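PDB 4F06: extracellular ligand-binding receptor from Rhodopseudomonas palustris, which probably captures p-hydroxybenzoate and related lignin-derived aromatic acids in the periplasm and delivers them to an ABC transporter. Local coordinates for residues 6-11 and 71-77; 28-32 and 288-293; 142-148 and 170-176; 123-127 and 154-159. All blocks are in the same frame, centred on the assembly; numbering follows the deposited sequence. Where two conformers were deposited one is given.

Interaction 1: residues 6-11 and 71-77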
loop_
_atom_site.group_PDB
_atom_site.type_symbol
_atom_site.label_atom_id
_atom_site.label_comp_id
_atom_site.label_asym_id
_atom_site.label_seq_id
_atom_site.Cartn_x
_atom_site.Cartn_y
_atom_site.Cartn_z
ATOM N N ILE A 6 22.381 -15.026 -4.835
ATOM C CA ILE A 6 21.521 -14.754 -3.671
ATOM C C ILE A 6 20.085 -14.703 -4.128
ATOM O O ILE A 6 19.791 -13.923 -5.039
ATOM C CB ILE A 6 21.934 -13.437 -2.965
ATOM C CG1 ILE A 6 23.390 -13.559 -2.489
ATOM C CG2 ILE A 6 20.985 -13.108 -1.824
ATOM C CD1 ILE A 6 23.943 -12.236 -1.959
ATOM N N LYS A 7 19.208 -15.531 -3.541
ATOM C CA LYS A 7 17.821 -15.505 -3.942
ATOM C C LYS A 7 16.973 -14.735 -2.946
ATOM O O LYS A 7 17.213 -14.767 -1.740
ATOM C CB LYS A 7 17.291 -16.945 -4.127
ATOM C CG LYS A 7 17.961 -17.654 -5.302
ATOM C CD LYS A 7 17.362 -19.028 -5.612
ATOM C CE LYS A 7 18.068 -19.656 -6.807
ATOM N NZ LYS A 7 17.467 -20.983 -7.127
ATOM N N VAL A 8 15.983 -14.032 -3.507
ATOM C CA VAL A 8 15.011 -13.259 -2.769
ATOM C C VAL A 8 13.680 -13.862 -3.099
ATOM O O VAL A 8 13.326 -13.960 -4.273
ATOM C CB VAL A 8 15.041 -11.751 -3.185
ATOM C CG1 VAL A 8 13.945 -10.969 -2.465
ATOM C CG2 VAL A 8 16.409 -11.162 -2.915
ATOM N N GLY A 9 12.903 -14.236 -2.073
ATOM C CA GLY A 9 11.576 -14.844 -2.327
ATOM C C GLY A 9 10.493 -13.797 -2.183
ATOM O O GLY A 9 10.361 -13.169 -1.138
ATOM N N VAL A 10 9.736 -13.576 -3.269
ATOM C CA VAL A 10 8.687 -12.568 -3.292
ATOM C C VAL A 10 7.348 -13.270 -3.276
ATOM O O VAL A 10 7.043 -14.058 -4.199
ATOM C CB VAL A 10 8.800 -11.711 -4.567
ATOM C CG1 VAL A 10 7.703 -10.653 -4.566
ATOM C CG2 VAL A 10 10.175 -11.025 -4.675
ATOM N N ILE A 11 6.546 -12.998 -2.257
ATOM C CA ILE A 11 5.199 -13.583 -2.192
ATOM C C ILE A 11 4.231 -12.451 -2.544
ATOM O O ILE A 11 4.268 -11.367 -1.961
ATOM C CB ILE A 11 4.920 -14.118 -0.763
ATOM C CG1 ILE A 11 5.880 -15.292 -0.436
ATOM C CG2 ILE A 11 3.422 -14.522 -0.635
ATOM C CD1 ILE A 11 5.888 -15.649 1.032
ATOM N N GLU A 71 14.543 -22.949 -1.767
ATOM C CA GLU A 71 15.246 -21.926 -2.537
ATOM C C GLU A 71 16.410 -21.277 -1.765
ATOM O O GLU A 71 17.208 -20.545 -2.350
ATOM C CB GLU A 71 14.234 -20.865 -2.987
ATOM C CG GLU A 71 13.151 -21.422 -3.907
ATOM C CD GLU A 71 13.735 -22.131 -5.126
ATOM O OE1 GLU A 71 14.792 -21.700 -5.649
ATOM O OE2 GLU A 71 13.132 -23.120 -5.571
ATOM N N LYS A 72 16.493 -21.515 -0.449
ATOM C CA LYS A 72 17.559 -20.989 0.411
ATOM C C LYS A 72 17.642 -19.475 0.291
ATOM O O LYS A 72 18.718 -18.882 0.295
ATOM C CB LYS A 72 18.934 -21.673 0.119
ATOM C CG LYS A 72 18.865 -23.195 0.303
ATOM C CD LYS A 72 20.189 -23.911 0.048
ATOM C CE LYS A 72 20.125 -25.330 0.597
ATOM N NZ LYS A 72 18.932 -26.048 0.066
ATOM N N VAL A 73 16.477 -18.823 0.233
ATOM C CA VAL A 73 16.491 -17.373 0.100
ATOM C C VAL A 73 17.123 -16.701 1.312
ATOM O O VAL A 73 16.970 -17.173 2.444
ATOM C CB VAL A 73 15.074 -16.778 -0.131
ATOM C CG1 VAL A 73 14.427 -17.392 -1.370
ATOM C CG2 VAL A 73 14.120 -16.902 1.076
ATOM N N GLN A 74 17.834 -15.610 1.041
ATOM C CA GLN A 74 18.367 -14.797 2.129
ATOM C C GLN A 74 17.384 -13.743 2.604
ATOM O O GLN A 74 17.528 -13.201 3.722
ATOM C CB GLN A 74 19.684 -14.137 1.755
ATOM C CG GLN A 74 20.857 -15.085 1.694
ATOM C CD GLN A 74 22.164 -14.313 1.663
ATOM O OE1 GLN A 74 22.236 -13.210 2.172
ATOM N NE2 GLN A 74 23.196 -14.901 1.121
ATOM N N TYR A 75 16.378 -13.394 1.763
ATOM C CA TYR A 75 15.415 -12.320 2.044
ATOM C C TYR A 75 14.064 -12.763 1.517
ATOM O O TYR A 75 14.002 -13.452 0.495
ATOM C CB TYR A 75 15.815 -11.009 1.318
ATOM C CG TYR A 75 17.171 -10.511 1.771
ATOM C CD1 TYR A 75 17.302 -9.741 2.942
ATOM C CD2 TYR A 75 18.316 -10.922 1.108
ATOM C CE1 TYR A 75 18.564 -9.397 3.425
ATOM C CE2 TYR A 75 19.572 -10.577 1.566
ATOM C CZ TYR A 75 19.698 -9.841 2.730
ATOM O OH TYR A 75 20.930 -9.502 3.285
ATOM N N LEU A 76 13.023 -12.331 2.230
ATOM C CA LEU A 76 11.641 -12.483 1.735
ATOM C C LEU A 76 11.088 -11.067 1.470
ATOM O O LEU A 76 11.583 -10.062 2.026
ATOM C CB LEU A 76 10.747 -13.177 2.796
ATOM C CG LEU A 76 11.010 -14.675 2.930
ATOM C CD1 LEU A 76 10.462 -15.193 4.248
ATOM C CD2 LEU A 76 10.361 -15.408 1.757
ATOM N N ALA A 77 10.062 -10.992 0.642
ATOM C CA ALA A 77 9.497 -9.692 0.296
ATOM C C ALA A 77 8.087 -9.870 -0.209
ATOM O O ALA A 77 7.701 -10.967 -0.645
ATOM C CB ALA A 77 10.312 -8.994 -0.799
HETATM O O HOH W 1 20.144 -17.304 -1.445
HETATM O O HOH W 2 18.537 -22.215 -4.491
HETATM O O HOH W 3 14.916 -20.491 -8.070
#
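Gly9 is the hollow, and Val73 and Leu76 are the bumps that fill it. With no side chain on Gly9, Val73 CG1 settles 3.6 Å from Gly9 N, and Leu76 CD2 reaches 3.7 Å from Gly9 O. Val73 CG1 lies anti to its carbonyl carbon (chi1 -57°), which swings it over the strand. On the opposite face Val8, Val10, Tyr75 and Ala77 line up, and helix 283-301 covers Val8 and Tyr75. Small Ala77 suits this place: its CB fits between the two valines, 4.4 Å from Val10 CG2. Ile6 CG2 comes up to the edge of the Tyr75 ring and also rests on Gln74, whose NE2 is hydrogen-bonded to Gly304 O.

Strands 5-12 and 75-78 run parallel here, stitched by Gly9 N to Tyr75 O (2.9 Å), Ala77 N to Gly9 O (2.8 Å) and Ile11 N to Ala77 O. At the partly exposed margin, the extended Lys7 chain brings NZ to 3.1 Å from Glu71 OE1 in one of two deposited Glu71 conformers, a less certain salt bridge that one water also spans. Chemistry is thus divided: apolar side chains and backbone bonds hold the buried strand pair, the charged pair its wetter border.

Interaction 2: residues 28-32 and 288-293. With PHB (p-hydroxybenzoic acid), chain C; SO4 (sulfate ion), chain D.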
loop_
_atom_site.group_PDB
_atom_site.type_symbol
_atom_site.label_atom_id
_atom_site.label_comp_id
_atom_site.label_asym_id
_atom_site.label_seq_id
_atom_site.Cartn_x
_atom_site.Cartn_y
_atom_site.Cartn_z
ATOM N N GLY A 28 7.903 -3.541 -10.660
ATOM C CA GLY A 28 8.739 -2.591 -9.882
ATOM C C GLY A 28 10.150 -3.148 -9.693
ATOM O O GLY A 28 11.137 -2.395 -9.844
ATOM N N ILE A 29 10.269 -4.441 -9.386
ATOM C CA ILE A 29 11.596 -5.072 -9.292
ATOM C C ILE A 29 12.295 -5.060 -10.650
ATOM O O ILE A 29 13.500 -4.719 -10.736
ATOM C CB ILE A 29 11.454 -6.478 -8.741
ATOM C CG1 ILE A 29 11.090 -6.369 -7.218
ATOM C CG2 ILE A 29 12.740 -7.288 -8.956
ATOM C CD1 ILE A 29 10.486 -7.650 -6.652
ATOM N N ASP A 30 11.549 -5.327 -11.739
ATOM C CA ASP A 30 12.163 -5.297 -13.070
ATOM C C ASP A 30 12.653 -3.902 -13.399
ATOM O O ASP A 30 13.691 -3.743 -14.056
ATOM C CB ASP A 30 11.166 -5.757 -14.151
ATOM C CG ASP A 30 10.912 -7.243 -14.145
ATOM O OD1 ASP A 30 11.670 -7.988 -13.503
ATOM O OD2 ASP A 30 9.960 -7.693 -14.867
ATOM N N ALA A 31 11.917 -2.878 -12.976
ATOM C CA ALA A 31 12.352 -1.501 -13.200
ATOM C C ALA A 31 13.653 -1.212 -12.429
ATOM O O ALA A 31 14.597 -0.578 -12.961
ATOM C CB ALA A 31 11.266 -0.495 -12.809
ATOM N N TRP A 32 13.715 -1.668 -11.177
ATOM C CA TRP A 32 14.930 -1.524 -10.390
ATOM C C TRP A 32 16.123 -2.152 -11.087
ATOM O O TRP A 32 17.189 -1.534 -11.182
ATOM C CB TRP A 32 14.697 -2.132 -8.969
ATOM C CG TRP A 32 15.961 -2.011 -8.177
ATOM C CD1 TRP A 32 16.949 -2.985 -8.037
ATOM C CD2 TRP A 32 16.447 -0.831 -7.493
ATOM N NE1 TRP A 32 17.986 -2.484 -7.268
ATOM C CE2 TRP A 32 17.749 -1.185 -6.936
ATOM C CE3 TRP A 32 15.934 0.452 -7.290
ATOM C CZ2 TRP A 32 18.529 -0.259 -6.243
ATOM C CZ3 TRP A 32 16.734 1.372 -6.600
ATOM C CH2 TRP A 32 17.987 1.012 -6.094
ATOM N N ALA A 288 7.754 -2.024 -4.400
ATOM C CA ALA A 288 8.712 -3.061 -4.830
ATOM C C ALA A 288 10.042 -2.468 -5.297
ATOM O O ALA A 288 11.099 -3.031 -4.994
ATOM C CB ALA A 288 8.074 -3.957 -5.904
ATOM N N TYR A 289 9.974 -1.354 -6.021
ATOM C CA TYR A 289 11.189 -0.682 -6.482
ATOM C C TYR A 289 12.028 -0.248 -5.263
ATOM O O TYR A 289 13.243 -0.509 -5.205
ATOM C CB TYR A 289 10.756 0.526 -7.318
ATOM C CG TYR A 289 11.882 1.282 -8.011
ATOM C CD1 TYR A 289 12.373 0.870 -9.271
ATOM C CD2 TYR A 289 12.468 2.392 -7.411
ATOM C CE1 TYR A 289 13.383 1.563 -9.916
ATOM C CE2 TYR A 289 13.484 3.092 -8.058
ATOM C CZ TYR A 289 13.961 2.666 -9.294
ATOM O OH TYR A 289 15.004 3.313 -9.935
ATOM N N ASP A 290 11.397 0.424 -4.291
ATOM C CA ASP A 290 12.082 0.846 -3.075
ATOM C C ASP A 290 12.496 -0.361 -2.210
ATOM O O ASP A 290 13.531 -0.310 -1.516
ATOM C CB ASP A 290 11.244 1.850 -2.301
ATOM C CG ASP A 290 11.211 3.202 -3.008
ATOM O OD1 ASP A 290 12.278 3.677 -3.466
ATOM O OD2 ASP A 290 10.123 3.786 -3.089
ATOM N N GLY A 291 11.688 -1.437 -2.202
ATOM C CA GLY A 291 12.065 -2.615 -1.443
ATOM C C GLY A 291 13.306 -3.268 -2.051
ATOM O O GLY A 291 14.198 -3.732 -1.299
ATOM N N ALA A 292 13.412 -3.273 -3.385
ATOM C CA ALA A 292 14.622 -3.809 -4.017
ATOM C C ALA A 292 15.852 -2.952 -3.645
ATOM O O ALA A 292 16.926 -3.520 -3.385
ATOM C CB ALA A 292 14.450 -3.876 -5.526
ATOM N N ARG A 293 15.694 -1.616 -3.581
ATOM C CA ARG A 293 16.786 -0.759 -3.107
ATOM C C ARG A 293 17.270 -1.225 -1.724
ATOM O O ARG A 293 18.483 -1.355 -1.470
ATOM C CB ARG A 293 16.319 0.704 -3.016
ATOM C CG ARG A 293 17.430 1.626 -2.496
ATOM C CD ARG A 293 16.991 3.072 -2.280
ATOM N NE ARG A 293 16.704 3.719 -3.553
ATOM C CZ ARG A 293 17.559 4.416 -4.288
ATOM N NH1 ARG A 293 18.808 4.610 -3.902
ATOM N NH2 ARG A 293 17.121 4.934 -5.417
HETATM C "C1'" PHB C . 22.920 -0.841 -5.113
HETATM O "O1'" PHB C . 23.676 -1.809 -4.744
HETATM O "O2'" PHB C . 22.631 -0.537 -6.293
HETATM C C1 PHB C . 22.378 0.072 -4.107
HETATM C C2 PHB C . 21.580 1.156 -4.545
HETATM C C3 PHB C . 21.089 2.052 -3.617
HETATM C C4 PHB C . 21.362 1.833 -2.263
HETATM C C5 PHB C . 22.127 0.730 -1.833
HETATM C C6 PHB C . 22.662 -0.176 -2.763
HETATM O O4 PHB C . 20.840 2.735 -1.382
HETATM S S SO4 D . 17.474 5.810 -8.450
HETATM O O1 SO4 D . 16.859 4.486 -8.448
HETATM O O2 SO4 D . 18.849 5.664 -8.928
HETATM O O3 SO4 D . 16.710 6.713 -9.316
HETATM O O4 SO4 D . 17.660 6.356 -7.083
#
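Trp32 lays one face of its indole on Ala292 and Arg293, where segments 28-32 and 288-293, of helices 19-36 and 283-301, cross at -51° in one lobe of the periplasmic binding protein fold. Ala292 CB sits over the five-membered ring, 3.8 Å from its centroid, and Arg293 CB over the six-membered ring, 3.9 Å from that centroid; both are CH-pi contacts. Alanine suits the first position because a lone methyl lets the indole lie close to the helix. CG of Trp32 lies anti to the backbone N (chi1 179°), which carries the indole out to Ala292 and Arg293.

Tyr289 meets the indole at another side. The two make a T-shaped pair with planes at 75°, the edge of Trp32 directed at the phenol face. The closest backbone approach comes where Gly28 CA stands 4.6 Å from Tyr289 CA, a spacing that the bare glycine permits.

The outer rim of the indole serves a ligand: Trp32 CZ2 is 3.8 Å from C2 of p-hydroxybenzoate, which meets the ring at its edge. This site, completed by Tyr296, Lys297, Glu300 and Met318, is separate from the pocket that includes Tyr149 and Phe201. The end of Arg293 also belongs to it, but the residue was deposited in two conformers and its far end is the uncertain part. Farther out, Phe267 meets Tyr289 edge-to-face, and beyond the phenol lies a sulfate, probably from the crystallisation liquor and also hydrogen-bonded by His36 NE2; Tyr289 OH donates to its O1 at 2.7 Å.

Interaction 3: residues 142-148 and 170-176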
loop_
_atom_site.group_PDB
_atom_site.type_symbol
_atom_site.label_atom_id
_atom_site.label_comp_id
_atom_site.label_asym_id
_atom_site.label_seq_id
_atom_site.Cartn_x
_atom_site.Cartn_y
_atom_site.Cartn_z
ATOM N N VAL A 142 -19.830 12.113 9.310
ATOM C CA VAL A 142 -19.205 11.145 8.417
ATOM C C VAL A 142 -19.715 9.738 8.693
ATOM O O VAL A 142 -19.895 9.356 9.864
ATOM C CB VAL A 142 -17.666 11.202 8.567
ATOM C CG1 VAL A 142 -16.987 9.999 7.899
ATOM C CG2 VAL A 142 -17.128 12.493 7.937
ATOM N N ALA A 143 -19.976 8.983 7.615
ATOM C CA ALA A 143 -20.207 7.543 7.706
ATOM C C ALA A 143 -18.913 6.847 7.290
ATOM O O ALA A 143 -18.382 7.092 6.182
ATOM C CB ALA A 143 -21.323 7.120 6.740
ATOM N N ILE A 144 -18.395 6.013 8.193
ATOM C CA ILE A 144 -17.221 5.192 7.888
ATOM C C ILE A 144 -17.653 3.826 7.382
ATOM O O ILE A 144 -18.495 3.202 8.019
ATOM C CB ILE A 144 -16.312 5.031 9.133
ATOM C CG1 ILE A 144 -15.785 6.404 9.635
ATOM C CG2 ILE A 144 -15.187 4.024 8.870
ATOM C CD1 ILE A 144 -15.041 6.324 10.962
ATOM N N ALA A 145 -17.040 3.359 6.300
ATOM C CA ALA A 145 -17.316 2.011 5.813
ATOM C C ALA A 145 -15.951 1.393 5.509
ATOM O O ALA A 145 -15.221 1.897 4.634
ATOM C CB ALA A 145 -18.167 2.025 4.538
ATOM N N VAL A 146 -15.575 0.329 6.237
ATOM C CA VAL A 146 -14.280 -0.279 6.018
ATOM C C VAL A 146 -14.406 -1.779 5.921
ATOM O O VAL A 146 -15.300 -2.376 6.564
ATOM C CB VAL A 146 -13.283 0.030 7.169
ATOM C CG1 VAL A 146 -12.958 1.502 7.214
ATOM C CG2 VAL A 146 -13.781 -0.474 8.537
ATOM N N SER A 147 -13.529 -2.429 5.137
ATOM C CA SER A 147 -13.504 -3.899 5.133
ATOM C C SER A 147 -13.168 -4.387 6.551
ATOM O O SER A 147 -12.282 -3.845 7.229
ATOM C CB SER A 147 -12.505 -4.420 4.117
ATOM O OG SER A 147 -12.921 -4.021 2.827
ATOM N N ASP A 148 -13.814 -5.488 6.940
ATOM C CA ASP A 148 -13.733 -5.982 8.319
ATOM C C ASP A 148 -12.536 -6.913 8.514
ATOM O O ASP A 148 -12.670 -8.139 8.663
ATOM C CB ASP A 148 -15.026 -6.732 8.638
ATOM C CG ASP A 148 -15.106 -7.135 10.083
ATOM O OD1 ASP A 148 -14.383 -6.560 10.928
ATOM O OD2 ASP A 148 -15.925 -8.032 10.354
ATOM N N VAL A 170 -18.838 11.178 13.829
ATOM C CA VAL A 170 -18.965 9.935 13.062
ATOM C C VAL A 170 -20.347 9.395 13.387
ATOM O O VAL A 170 -20.604 9.009 14.549
ATOM C CB VAL A 170 -17.857 8.950 13.384
ATOM C CG1 VAL A 170 -18.113 7.608 12.688
ATOM C CG2 VAL A 170 -16.514 9.518 12.921
ATOM N N VAL A 171 -21.236 9.361 12.385
ATOM C CA VAL A 171 -22.624 9.027 12.625
ATOM C C VAL A 171 -22.935 7.587 12.318
ATOM O O VAL A 171 -23.993 7.098 12.676
ATOM C CB VAL A 171 -23.608 9.962 11.885
ATOM C CG1 VAL A 171 -23.477 11.365 12.464
ATOM C CG2 VAL A 171 -23.402 9.885 10.382
ATOM N N GLU A 172 -22.020 6.895 11.655
ATOM C CA GLU A 172 -22.219 5.494 11.278
ATOM C C GLU A 172 -20.840 4.883 11.052
ATOM O O GLU A 172 -19.939 5.561 10.530
ATOM C CB GLU A 172 -23.018 5.408 9.974
ATOM C CG GLU A 172 -23.495 3.981 9.709
ATOM C CD GLU A 172 -24.241 3.847 8.415
ATOM O OE1 GLU A 172 -24.110 4.762 7.566
ATOM O OE2 GLU A 172 -24.927 2.804 8.249
ATOM N N ALA A 173 -20.651 3.633 11.462
ATOM C CA ALA A 173 -19.397 2.951 11.194
ATOM C C ALA A 173 -19.758 1.516 10.860
ATOM O O ALA A 173 -20.299 0.798 11.731
ATOM C CB ALA A 173 -18.459 3.007 12.399
ATOM N N VAL A 174 -19.450 1.099 9.633
ATOM C CA VAL A 174 -19.832 -0.209 9.121
ATOM C C VAL A 174 -18.557 -0.998 8.823
ATOM O O VAL A 174 -17.682 -0.496 8.107
ATOM C CB VAL A 174 -20.686 -0.065 7.847
ATOM C CG1 VAL A 174 -21.056 -1.420 7.281
ATOM C CG2 VAL A 174 -21.936 0.760 8.153
ATOM N N ARG A 175 -18.423 -2.202 9.387
ATOM C CA ARG A 175 -17.342 -3.094 9.026
ATOM C C ARG A 175 -17.903 -4.137 8.079
ATOM O O ARG A 175 -18.758 -4.950 8.470
ATOM C CB ARG A 175 -16.751 -3.741 10.282
ATOM C CG ARG A 175 -16.049 -2.739 11.189
ATOM C CD ARG A 175 -15.484 -3.437 12.425
ATOM N NE ARG A 175 -14.760 -2.509 13.301
ATOM C CZ ARG A 175 -14.117 -2.871 14.401
ATOM N NH1 ARG A 175 -14.111 -4.145 14.798
ATOM N NH2 ARG A 175 -13.508 -1.945 15.110
HETATM N N MSE A 176 -17.463 -4.076 6.828
HETATM C CA MSE A 176 -18.053 -4.869 5.735
HETATM C C MSE A 176 -17.260 -6.154 5.545
HETATM O O MSE A 176 -16.060 -6.098 5.359
HETATM C CB MSE A 176 -17.988 -4.076 4.426
HETATM C CG MSE A 176 -18.739 -2.722 4.463
HETATM SE SE MSE A 176 -18.497 -1.690 2.853
HETATM C CE MSE A 176 -16.623 -1.240 3.075
HETATM O O HOH W 4 -15.283 -5.383 2.299
HETATM O O HOH W 5 -14.753 -6.703 13.525
#
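Met176, present as selenomethionine, curls back over the neighbouring strand at Ala145 and Val146. Its CB lies 3.8 Å from Val146 O and CG stays near the same oxygen. SE then passes 4.1 Å from Ala145 CB. A bend at the last torsion (chi3 -69°) turns CE down onto the backbone, 3.6 Å from Ala145 C. The long unbranched chain of methionine, here with selenium in place of sulfur, suits this place because it can follow the contour left by small Ala145, with Phe211 of helix 206-217 packing on both.

On the other face, Ile144 CD1 meets Val170 CG1 at 3.8 Å, and Val146 lies beside Arg175, both pointing the same way. Arg175 and Asp148 do not form a salt bridge; a water joins them instead, 2.6 Å from Asp148 OD1 and 2.9 Å from Arg175 NH1. The guanidinium's stronger partner is Glu156 of helix 150-165, bound through NE.

Six backbone hydrogen bonds run between the strands, straightest at Met176 N to Val146 O (170° at the hydrogen). Near the start the pairing slips by one residue: Val142 pairs with Val170 but Ala143 with Glu172, leaving Val171 as the extra residue of a beta bulge. Strand 141-147, helix 150-165 and strand 169-176 together make a beta-alpha-beta unit, the building block of the Rossmann-like sheets in the lobes of periplasmic binding proteins.

Interaction 4: residues 123-127 and 154-159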
loop_
_atom_site.group_PDB
_atom_site.type_symbol
_atom_site.label_atom_id
_atom_site.label_comp_id
_atom_site.label_asym_id
_atom_site.label_seq_id
_atom_site.Cartn_x
_atom_site.Cartn_y
_atom_site.Cartn_z
HETATM N N MSE A 123 -2.144 2.184 7.207
HETATM C CA MSE A 123 -3.463 2.782 7.168
HETATM C C MSE A 123 -3.542 4.052 8.002
HETATM O O MSE A 123 -4.086 5.049 7.572
HETATM C CB MSE A 123 -4.519 1.782 7.620
HETATM C CG MSE A 123 -4.528 0.501 6.767
HETATM SE SE MSE A 123 -4.706 0.808 4.857
HETATM C CE MSE A 123 -6.260 1.937 4.910
ATOM N N PHE A 124 -2.986 4.032 9.218
ATOM C CA PHE A 124 -2.952 5.267 9.997
ATOM C C PHE A 124 -2.219 6.402 9.284
ATOM O O PHE A 124 -2.636 7.564 9.338
ATOM C CB PHE A 124 -2.224 4.995 11.329
ATOM C CG PHE A 124 -3.145 4.679 12.477
ATOM C CD1 PHE A 124 -3.639 3.371 12.666
ATOM C CD2 PHE A 124 -3.456 5.646 13.462
ATOM C CE1 PHE A 124 -4.471 3.098 13.755
ATOM C CE2 PHE A 124 -4.278 5.325 14.542
ATOM C CZ PHE A 124 -4.785 4.053 14.684
ATOM N N GLN A 125 -1.112 6.051 8.628
ATOM C CA GLN A 125 -0.299 7.040 7.937
ATOM C C GLN A 125 -1.100 7.803 6.873
ATOM O O GLN A 125 -1.025 9.028 6.805
ATOM C CB GLN A 125 0.886 6.321 7.301
ATOM C CG GLN A 125 1.934 7.234 6.653
ATOM C CD GLN A 125 3.120 6.380 6.231
ATOM O OE1 GLN A 125 2.957 5.299 5.622
ATOM N NE2 GLN A 125 4.316 6.829 6.567
ATOM N N ASN A 126 -1.895 7.090 6.068
ATOM C CA ASN A 126 -2.711 7.732 5.039
ATOM C C ASN A 126 -4.040 8.254 5.580
ATOM O O ASN A 126 -4.601 9.219 5.026
ATOM C CB ASN A 126 -2.988 6.782 3.862
ATOM C CG ASN A 126 -1.773 6.524 2.977
ATOM O OD1 ASN A 126 -1.549 5.370 2.468
ATOM N ND2 ASN A 126 -1.028 7.564 2.741
ATOM N N THR A 127 -4.569 7.663 6.659
ATOM C CA THR A 127 -5.910 8.047 7.145
ATOM C C THR A 127 -5.910 9.313 7.987
ATOM O O THR A 127 -6.872 10.095 7.941
ATOM C CB THR A 127 -6.534 6.876 7.932
ATOM O OG1 THR A 127 -6.713 5.778 7.052
ATOM C CG2 THR A 127 -7.909 7.266 8.502
ATOM N N ASP A 154 -7.830 -0.578 11.543
ATOM C CA ASP A 154 -6.891 0.522 11.772
ATOM C C ASP A 154 -7.448 1.824 11.149
ATOM O O ASP A 154 -7.413 2.880 11.758
ATOM C CB ASP A 154 -5.549 0.265 11.106
ATOM C CG ASP A 154 -4.549 -0.528 11.923
ATOM O OD1 ASP A 154 -4.827 -1.040 13.001
ATOM O OD2 ASP A 154 -3.445 -0.706 11.362
ATOM N N ALA A 155 -7.929 1.759 9.915
ATOM C CA ALA A 155 -8.426 2.969 9.226
ATOM C C ALA A 155 -9.609 3.569 9.981
ATOM O O ALA A 155 -9.698 4.791 10.154
ATOM C CB ALA A 155 -8.850 2.669 7.783
ATOM N N GLU A 156 -10.553 2.714 10.425
ATOM C CA GLU A 156 -11.683 3.213 11.189
ATOM C C GLU A 156 -11.212 3.923 12.461
ATOM O O GLU A 156 -11.708 5.014 12.785
ATOM C CB GLU A 156 -12.625 2.048 11.516
ATOM C CG GLU A 156 -13.775 2.459 12.431
ATOM C CD GLU A 156 -14.662 1.297 12.812
ATOM O OE1 GLU A 156 -14.408 0.175 12.432
ATOM O OE2 GLU A 156 -15.618 1.534 13.588
ATOM N N THR A 157 -10.319 3.290 13.218
ATOM C CA THR A 157 -9.833 3.845 14.502
ATOM C C THR A 157 -9.121 5.171 14.242
ATOM O O THR A 157 -9.385 6.181 14.914
ATOM C CB THR A 157 -8.887 2.835 15.153
ATOM O OG1 THR A 157 -9.622 1.629 15.387
ATOM C CG2 THR A 157 -8.365 3.410 16.452
ATOM N N ALA A 158 -8.256 5.196 13.216
ATOM C CA ALA A 158 -7.507 6.414 12.911
ATOM C C ALA A 158 -8.438 7.552 12.514
ATOM O O ALA A 158 -8.272 8.720 12.938
ATOM C CB ALA A 158 -6.531 6.139 11.770
ATOM N N PHE A 159 -9.433 7.252 11.663
ATOM C CA PHE A 159 -10.332 8.314 11.218
ATOM C C PHE A 159 -11.194 8.821 12.383
ATOM O O PHE A 159 -11.331 10.044 12.564
ATOM C CB PHE A 159 -11.241 7.849 10.055
ATOM C CG PHE A 159 -11.913 8.997 9.388
ATOM C CD1 PHE A 159 -13.096 9.539 9.889
ATOM C CD2 PHE A 159 -11.331 9.588 8.276
ATOM C CE1 PHE A 159 -13.697 10.646 9.285
ATOM C CE2 PHE A 159 -11.936 10.668 7.638
ATOM C CZ PHE A 159 -13.108 11.215 8.160
HETATM O O HOH W 6 -2.235 1.445 10.152
#
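Met123 O is held by two donors from Thr127, its backbone N and its hydroxyl OG1, each at 2.8 Å. The hydroxyl bond comes from above the carbonyl plane, and it fixes the rotation of Thr127: with OG1 turned back to its own helix (chi1 -63°), the methyl CG2 points across to helix 150-165. There CG2 rests 3.5 Å from Ala155 O and touches Ala158 CB and the edge of the Phe159 ring. Threonine suits the place with a hydroxyl for its own helix and a methyl for its neighbour.

Phe124 spreads a face over Ala158, whose CB stands 3.6 Å from the ring centroid and 15° off the normal, a CH-pi contact. Thr157 CG2 touches the ring at CZ and Asp154 CB at CD1, both from the Ala158 side. The bent chain of Met123, a selenomethionine, sets CE 3.9 Å from Ala155 CB and approaches bound p-hydroxybenzoate to about 4 Å at the nearest atoms. Small Ala155 and Ala158 let the segments pack closely, crossing at -41°.

No direct hydrogen bond links the segments. A water does so at the start of helix 123-136, accepting from Phe124 N and donating to Asp154 OD2 (2.7 Å), which Ser107 N also binds. The contact is thus mostly apolar, ending in a bridged carboxylate whose charge probably suits the positive end of helix 123-136.

The four contacts fall into two groups on opposite sides of the chain's centre, consistent with the two-lobed fold of periplasmic binding proteins. Interactions 1 and 2, centres 14 Å apart, pack strand 5-12 against helix 19-36, Val10 CG2 lying 3.9 Å from Ile29 CD1. Interaction 4, its centre 12 Å from that of interaction 3, uses helix 150-165, which connects the two strands of interaction 3; Phe159 CE1 packs 3.6 Å from Val142 CG1. Between the groups, centres are 26 to 38 Å apart. Along the chain, interactions 3 and 4 interleave between residues 32 and 288; helix 283-301 then returns to the first group, and later strands go back to the sheet of the second.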